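Local atomic coordinates of 2-hydroxyisobutyryl-CoA mutase large subunit (PDB entry 4R3U), a protein that works with a small cobalamin-binding subunit to interconvert 2-hydroxyisobutyryl-CoA and (S)-3-hydroxybutyryl-CoA, binding the CoA substrate itself. Residues 94-102 against 393-404. Sequence-based numbering, arbitrary orientation.
Sequences RTWTMRQIA and MKMALRTQQIIA. With 3HC (3-hydroxybutanoyl-coenzyme A), chain E.
Trp96 and Gln400 meet almost in one plane, indole and amide only 18° apart, and the ring's NE1 gives a hydrogen bond of 2.9 Å to Gln400 OE1. The carbonyl receives it on a lone pair, although the bond is bent at the hydrogen (135°). The far corner of the indole, CH2, lies 3.5 Å from Ala404 CB, while Thr95 CG2 sits over the centre of one ring face. A leucine in place of Trp96 would probably leave Gln400 OE1 without its N-H donor and open a gap beside Ala404. Met98, extended beyond CG, runs antiparallel to the Gln400 side chain; its SD rests 3.8 Å from Gln401 CG, and CE reaches Ala404 CB. Here the inner, parallel strand 97-102 of the TIM barrel packs against the outer helix 390-405, with alternate side chains turned to opposite sides: Met98 and Gln100 start out toward the helix, Thr97 and Arg99 away from it, and Arg99 NH2 donates to the pyrophosphate oxygen O4A of 3HC at 2.7 Å. Gln100 CG lies 3.7 Å from Leu397 CD2, and a bend at chi2 (-61°) then turns the amide so that NE2 comes to Met393 SD. This NE2, hydrogen-bonded to the Thr378 carbonyl, also makes a weak bond of 3.2 Å to Met393 SD and lies 3.5 Å from Ala396 CB.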
loop_
_atom_site.group_PDB
_atom_site.type_symbol
_atom_site.label_atom_id
_atom_site.label_comp_id
_atom_site.label_asym_id
_atom_site.label_seq_id
_atom_site.Cartn_x
_atom_site.Cartn_y
_atom_site.Cartn_z
ATOM N N ARG A 94 -6.074 -9.592 -19.599
ATOM C CA ARG A 94 -7.170 -8.758 -19.108
ATOM C C ARG A 94 -7.007 -8.482 -17.622
ATOM O O ARG A 94 -6.958 -9.426 -16.823
ATOM C CB ARG A 94 -8.549 -9.377 -19.379
ATOM C CG ARG A 94 -8.837 -9.693 -20.842
ATOM C CD ARG A 94 -9.419 -8.533 -21.617
ATOM N NE ARG A 94 -9.860 -8.959 -22.950
ATOM C CZ ARG A 94 -11.052 -9.494 -23.220
ATOM N NH1 ARG A 94 -11.943 -9.681 -22.250
ATOM N NH2 ARG A 94 -11.362 -9.838 -24.459
ATOM N N THR A 95 -6.980 -7.177 -17.247
ATOM C CA THR A 95 -6.892 -6.728 -15.850
ATOM C C THR A 95 -8.180 -7.106 -15.090
ATOM O O THR A 95 -9.248 -7.163 -15.694
ATOM C CB THR A 95 -6.744 -5.174 -15.813
ATOM O OG1 THR A 95 -5.650 -4.784 -16.626
ATOM C CG2 THR A 95 -6.518 -4.620 -14.406
ATOM N N TRP A 96 -8.108 -7.252 -13.768
ATOM C CA TRP A 96 -9.314 -7.460 -12.962
ATOM C C TRP A 96 -10.268 -6.263 -13.210
ATOM O O TRP A 96 -9.814 -5.176 -13.580
ATOM C CB TRP A 96 -8.949 -7.575 -11.445
ATOM C CG TRP A 96 -8.259 -6.368 -10.885
ATOM C CD1 TRP A 96 -8.849 -5.279 -10.311
ATOM C CD2 TRP A 96 -6.852 -6.078 -10.958
ATOM N NE1 TRP A 96 -7.893 -4.334 -9.992
ATOM C CE2 TRP A 96 -6.658 -4.800 -10.379
ATOM C CE3 TRP A 96 -5.725 -6.802 -11.408
ATOM C CZ2 TRP A 96 -5.383 -4.206 -10.270
ATOM C CZ3 TRP A 96 -4.458 -6.219 -11.283
ATOM C CH2 TRP A 96 -4.296 -4.941 -10.717
ATOM N N THR A 97 -11.564 -6.459 -13.014
ATOM C CA THR A 97 -12.524 -5.382 -13.158
ATOM C C THR A 97 -12.374 -4.468 -11.931
ATOM O O THR A 97 -12.319 -4.939 -10.788
ATOM C CB THR A 97 -13.957 -5.927 -13.299
ATOM O OG1 THR A 97 -14.006 -6.951 -14.295
ATOM C CG2 THR A 97 -14.941 -4.862 -13.717
ATOM N N MET A 98 -12.230 -3.170 -12.186
ATOM C CA MET A 98 -12.164 -2.159 -11.151
ATOM C C MET A 98 -13.625 -1.730 -11.078
ATOM O O MET A 98 -14.144 -1.015 -11.957
ATOM C CB MET A 98 -11.211 -1.034 -11.555
ATOM C CG MET A 98 -9.837 -1.578 -11.899
ATOM S SD MET A 98 -8.592 -0.322 -12.107
ATOM C CE MET A 98 -7.195 -1.347 -12.557
ATOM N N ARG A 99 -14.322 -2.365 -10.124
ATOM C CA ARG A 99 -15.764 -2.274 -9.943
ATOM C C ARG A 99 -16.123 -1.769 -8.525
ATOM O O ARG A 99 -16.194 -2.545 -7.557
ATOM C CB ARG A 99 -16.361 -3.649 -10.230
ATOM C CG ARG A 99 -17.870 -3.676 -10.245
ATOM C CD ARG A 99 -18.419 -5.082 -10.183
ATOM N NE ARG A 99 -17.879 -5.955 -11.228
ATOM C CZ ARG A 99 -18.299 -5.973 -12.486
ATOM N NH1 ARG A 99 -19.258 -5.150 -12.886
ATOM N NH2 ARG A 99 -17.753 -6.803 -13.357
ATOM N N GLN A 100 -16.352 -0.437 -8.439
ATOM C CA GLN A 100 -16.683 0.297 -7.228
ATOM C C GLN A 100 -18.185 0.365 -6.960
ATOM O O GLN A 100 -18.966 0.688 -7.869
ATOM C CB GLN A 100 -16.101 1.720 -7.296
ATOM C CG GLN A 100 -14.589 1.779 -7.358
ATOM C CD GLN A 100 -13.910 1.176 -6.165
ATOM O OE1 GLN A 100 -13.239 0.151 -6.268
ATOM N NE2 GLN A 100 -14.043 1.810 -5.014
ATOM N N ILE A 101 -18.579 0.118 -5.694
ATOM C CA ILE A 101 -19.985 0.189 -5.260
ATOM C C ILE A 101 -20.461 1.645 -5.355
ATOM O O ILE A 101 -19.733 2.571 -4.987
ATOM C CB ILE A 101 -20.196 -0.335 -3.803
ATOM C CG1 ILE A 101 -19.816 -1.794 -3.586
ATOM C CG2 ILE A 101 -21.568 -0.039 -3.324
ATOM C CD1 ILE A 101 -19.186 -2.000 -2.193
ATOM N N ALA A 102 -21.690 1.821 -5.830
ATOM C CA ALA A 102 -22.392 3.098 -5.945
ATOM C C ALA A 102 -23.859 2.828 -5.560
ATOM O O ALA A 102 -24.446 1.833 -6.007
ATOM C CB ALA A 102 -22.306 3.632 -7.376
ATOM N N MET A 393 -13.793 7.555 -3.514
ATOM C CA MET A 393 -13.886 6.553 -4.571
ATOM C C MET A 393 -12.813 6.716 -5.600
ATOM O O MET A 393 -12.219 5.722 -6.014
ATOM C CB MET A 393 -15.291 6.491 -5.190
ATOM C CG MET A 393 -16.331 5.834 -4.273
ATOM S SD MET A 393 -16.031 4.068 -3.888
ATOM C CE MET A 393 -15.057 4.171 -2.364
ATOM N N LYS A 394 -12.493 7.966 -5.963
ATOM C CA LYS A 394 -11.415 8.324 -6.903
ATOM C C LYS A 394 -10.084 7.766 -6.375
ATOM O O LYS A 394 -9.371 7.100 -7.123
ATOM C CB LYS A 394 -11.349 9.833 -7.053
ATOM C CG LYS A 394 -10.889 10.302 -8.432
ATOM C CD LYS A 394 -10.142 11.640 -8.437
ATOM C CE LYS A 394 -10.742 12.798 -7.695
ATOM N NZ LYS A 394 -9.892 14.014 -7.818
ATOM N N MET A 395 -9.793 7.951 -5.055
ATOM C CA MET A 395 -8.571 7.461 -4.402
ATOM C C MET A 395 -8.512 5.929 -4.424
ATOM O O MET A 395 -7.430 5.356 -4.678
ATOM C CB MET A 395 -8.448 8.021 -2.996
ATOM C CG MET A 395 -7.209 7.518 -2.206
ATOM S SD MET A 395 -5.611 7.948 -2.936
ATOM C CE MET A 395 -5.665 9.763 -2.865
ATOM N N ALA A 396 -9.683 5.266 -4.228
ATOM C CA ALA A 396 -9.820 3.817 -4.266
ATOM C C ALA A 396 -9.512 3.293 -5.655
ATOM O O ALA A 396 -8.848 2.272 -5.773
ATOM C CB ALA A 396 -11.207 3.413 -3.824
ATOM N N LEU A 397 -9.918 4.020 -6.711
ATOM C CA LEU A 397 -9.605 3.644 -8.093
ATOM C C LEU A 397 -8.117 3.880 -8.412
ATOM O O LEU A 397 -7.504 3.006 -9.015
ATOM C CB LEU A 397 -10.515 4.378 -9.095
ATOM C CG LEU A 397 -11.950 3.869 -9.168
ATOM C CD1 LEU A 397 -12.875 4.917 -9.777
ATOM C CD2 LEU A 397 -12.022 2.550 -9.931
ATOM N N ARG A 398 -7.519 5.012 -7.952
ATOM C CA ARG A 398 -6.102 5.313 -8.176
ATOM C C ARG A 398 -5.210 4.240 -7.560
ATOM O O ARG A 398 -4.170 3.889 -8.137
ATOM C CB ARG A 398 -5.726 6.722 -7.671
ATOM C CG ARG A 398 -6.397 7.893 -8.391
ATOM C CD ARG A 398 -5.998 8.073 -9.845
ATOM N NE ARG A 398 -6.821 9.101 -10.477
ATOM C CZ ARG A 398 -7.896 8.859 -11.227
ATOM N NH1 ARG A 398 -8.287 7.615 -11.465
ATOM N NH2 ARG A 398 -8.586 9.863 -11.748
ATOM N N THR A 399 -5.650 3.694 -6.407
ATOM C CA THR A 399 -4.991 2.611 -5.680
ATOM C C THR A 399 -4.858 1.393 -6.600
ATOM O O THR A 399 -3.751 0.857 -6.768
ATOM C CB THR A 399 -5.776 2.276 -4.378
ATOM O OG1 THR A 399 -5.915 3.470 -3.589
ATOM C CG2 THR A 399 -5.118 1.179 -3.553
ATOM N N GLN A 400 -5.979 0.988 -7.223
ATOM C CA GLN A 400 -6.049 -0.157 -8.124
ATOM C C GLN A 400 -5.164 0.069 -9.357
ATOM O O GLN A 400 -4.387 -0.804 -9.733
ATOM C CB GLN A 400 -7.524 -0.439 -8.508
ATOM C CG GLN A 400 -8.337 -1.070 -7.378
ATOM C CD GLN A 400 -9.674 -1.627 -7.840
ATOM O OE1 GLN A 400 -9.745 -2.561 -8.653
ATOM N NE2 GLN A 400 -10.774 -1.106 -7.296
ATOM N N GLN A 401 -5.300 1.254 -9.975
ATOM C CA GLN A 401 -4.571 1.711 -11.177
ATOM C C GLN A 401 -3.060 1.779 -10.968
ATOM O O GLN A 401 -2.348 1.486 -11.899
ATOM C CB GLN A 401 -5.128 3.045 -11.664
ATOM C CG GLN A 401 -6.605 2.924 -12.089
ATOM C CD GLN A 401 -7.358 4.232 -12.002
ATOM O OE1 GLN A 401 -6.881 5.245 -11.456
ATOM N NE2 GLN A 401 -8.564 4.236 -12.524
ATOM N N ILE A 402 -2.577 2.111 -9.743
ATOM C CA ILE A 402 -1.161 2.114 -9.388
ATOM C C ILE A 402 -0.629 0.675 -9.322
ATOM O O ILE A 402 0.465 0.400 -9.829
ATOM C CB ILE A 402 -0.899 2.965 -8.091
ATOM C CG1 ILE A 402 -0.769 4.470 -8.477
ATOM C CG2 ILE A 402 0.362 2.508 -7.312
ATOM C CD1 ILE A 402 -1.129 5.405 -7.468
ATOM N N ILE A 403 -1.397 -0.242 -8.685
ATOM C CA ILE A 403 -1.053 -1.654 -8.570
ATOM C C ILE A 403 -1.002 -2.268 -9.961
ATOM O O ILE A 403 -0.056 -2.986 -10.290
ATOM C CB ILE A 403 -2.012 -2.395 -7.596
ATOM C CG1 ILE A 403 -1.822 -1.909 -6.162
ATOM C CG2 ILE A 403 -1.840 -3.934 -7.660
ATOM C CD1 ILE A 403 -2.897 -2.330 -5.249
ATOM N N ALA A 404 -2.003 -1.964 -10.795
ATOM C CA ALA A 404 -2.111 -2.501 -12.154
ATOM C C ALA A 404 -1.060 -1.983 -13.084
ATOM O O ALA A 404 -0.507 -2.765 -13.862
ATOM C CB ALA A 404 -3.485 -2.197 -12.730
HETATM N N1A 3HC E . -8.089 -13.778 -21.071
HETATM C C2A 3HC E . -9.245 -13.916 -21.987
HETATM N N3A 3HC E . -10.504 -13.491 -21.362
HETATM C C4A 3HC E . -10.543 -13.022 -20.091
HETATM C C5A 3HC E . -9.434 -12.936 -19.326
HETATM C C6A 3HC E . -8.236 -13.330 -19.812
HETATM N N6A 3HC E . -7.178 -13.226 -19.008
HETATM N N7A 3HC E . -9.805 -12.430 -18.146
HETATM C C8A 3HC E . -11.115 -12.200 -18.184
HETATM N N9A 3HC E . -11.574 -12.593 -19.368
HETATM C C1B 3HC E . -12.970 -12.547 -19.900
HETATM C C2B 3HC E . -13.915 -13.451 -19.137
HETATM O O2B 3HC E . -13.906 -14.785 -19.654
HETATM C C3B 3HC E . -15.254 -12.765 -19.352
HETATM O O3B 3HC E . -15.811 -13.113 -20.643
HETATM P P3B 3HC E . -17.361 -13.509 -20.864
HETATM O O7A 3HC E . -18.081 -12.295 -20.431
HETATM O O8A 3HC E . -17.402 -13.765 -22.325
HETATM O O9A 3HC E . -17.511 -14.705 -20.003
HETATM C C4B 3HC E . -14.892 -11.284 -19.377
HETATM O O4B 3HC E . -13.481 -11.203 -19.745
HETATM C C5B 3HC E . -15.173 -10.620 -18.017
HETATM O O5B 3HC E . -14.192 -11.046 -17.046
HETATM P P1A 3HC E . -14.558 -11.887 -15.699
HETATM O O1A 3HC E . -15.812 -12.672 -15.867
HETATM O O2A 3HC E . -13.345 -12.596 -15.258
HETATM O O3A 3HC E . -14.749 -10.595 -14.704
HETATM P P2A 3HC E . -16.141 -9.877 -14.270
HETATM O O4A 3HC E . -15.802 -8.730 -13.414
HETATM O O5A 3HC E . -17.026 -9.656 -15.440
HETATM O O6A 3HC E . -16.794 -11.023 -13.398
HETATM C CBP 3HC E . -17.450 -12.236 -11.405
HETATM C CCP 3HC E . -16.325 -11.444 -12.105
HETATM C CDP 3HC E . -17.630 -13.536 -12.201
HETATM C CEP 3HC E . -17.002 -12.611 -9.988
HETATM C CAP 3HC E . -18.791 -11.428 -11.392
HETATM O OAP 3HC E . -19.921 -12.160 -10.869
HETATM C C9P 3HC E . -18.724 -9.978 -10.833
HETATM O O9P 3HC E . -18.437 -9.025 -11.560
HETATM N N8P 3HC E . -19.091 -9.820 -9.551
HETATM C C7P 3HC E . -19.136 -8.490 -8.932
HETATM C C6P 3HC E . -19.820 -8.563 -7.574
HETATM C C5P 3HC E . -19.801 -7.218 -6.841
HETATM O O5P 3HC E . -19.198 -6.232 -7.273
HETATM N N4P 3HC E . -20.501 -7.235 -5.702
HETATM C C3P 3HC E . -20.602 -6.072 -4.831
HETATM C C2P 3HC E . -20.908 -6.567 -3.444
HETATM S S1P 3HC E . -20.962 -5.206 -2.239
HETATM C C1 3HC E . -21.389 -6.196 -0.797
HETATM O O1 3HC E . -22.210 -7.111 -0.816
HETATM C C2 3HC E . -20.597 -5.910 0.491
HETATM C C3 3HC E . -21.094 -4.656 1.215
HETATM O O3 3HC E . -21.017 -3.541 0.334
HETATM C C4 3HC E . -22.531 -4.838 1.728
#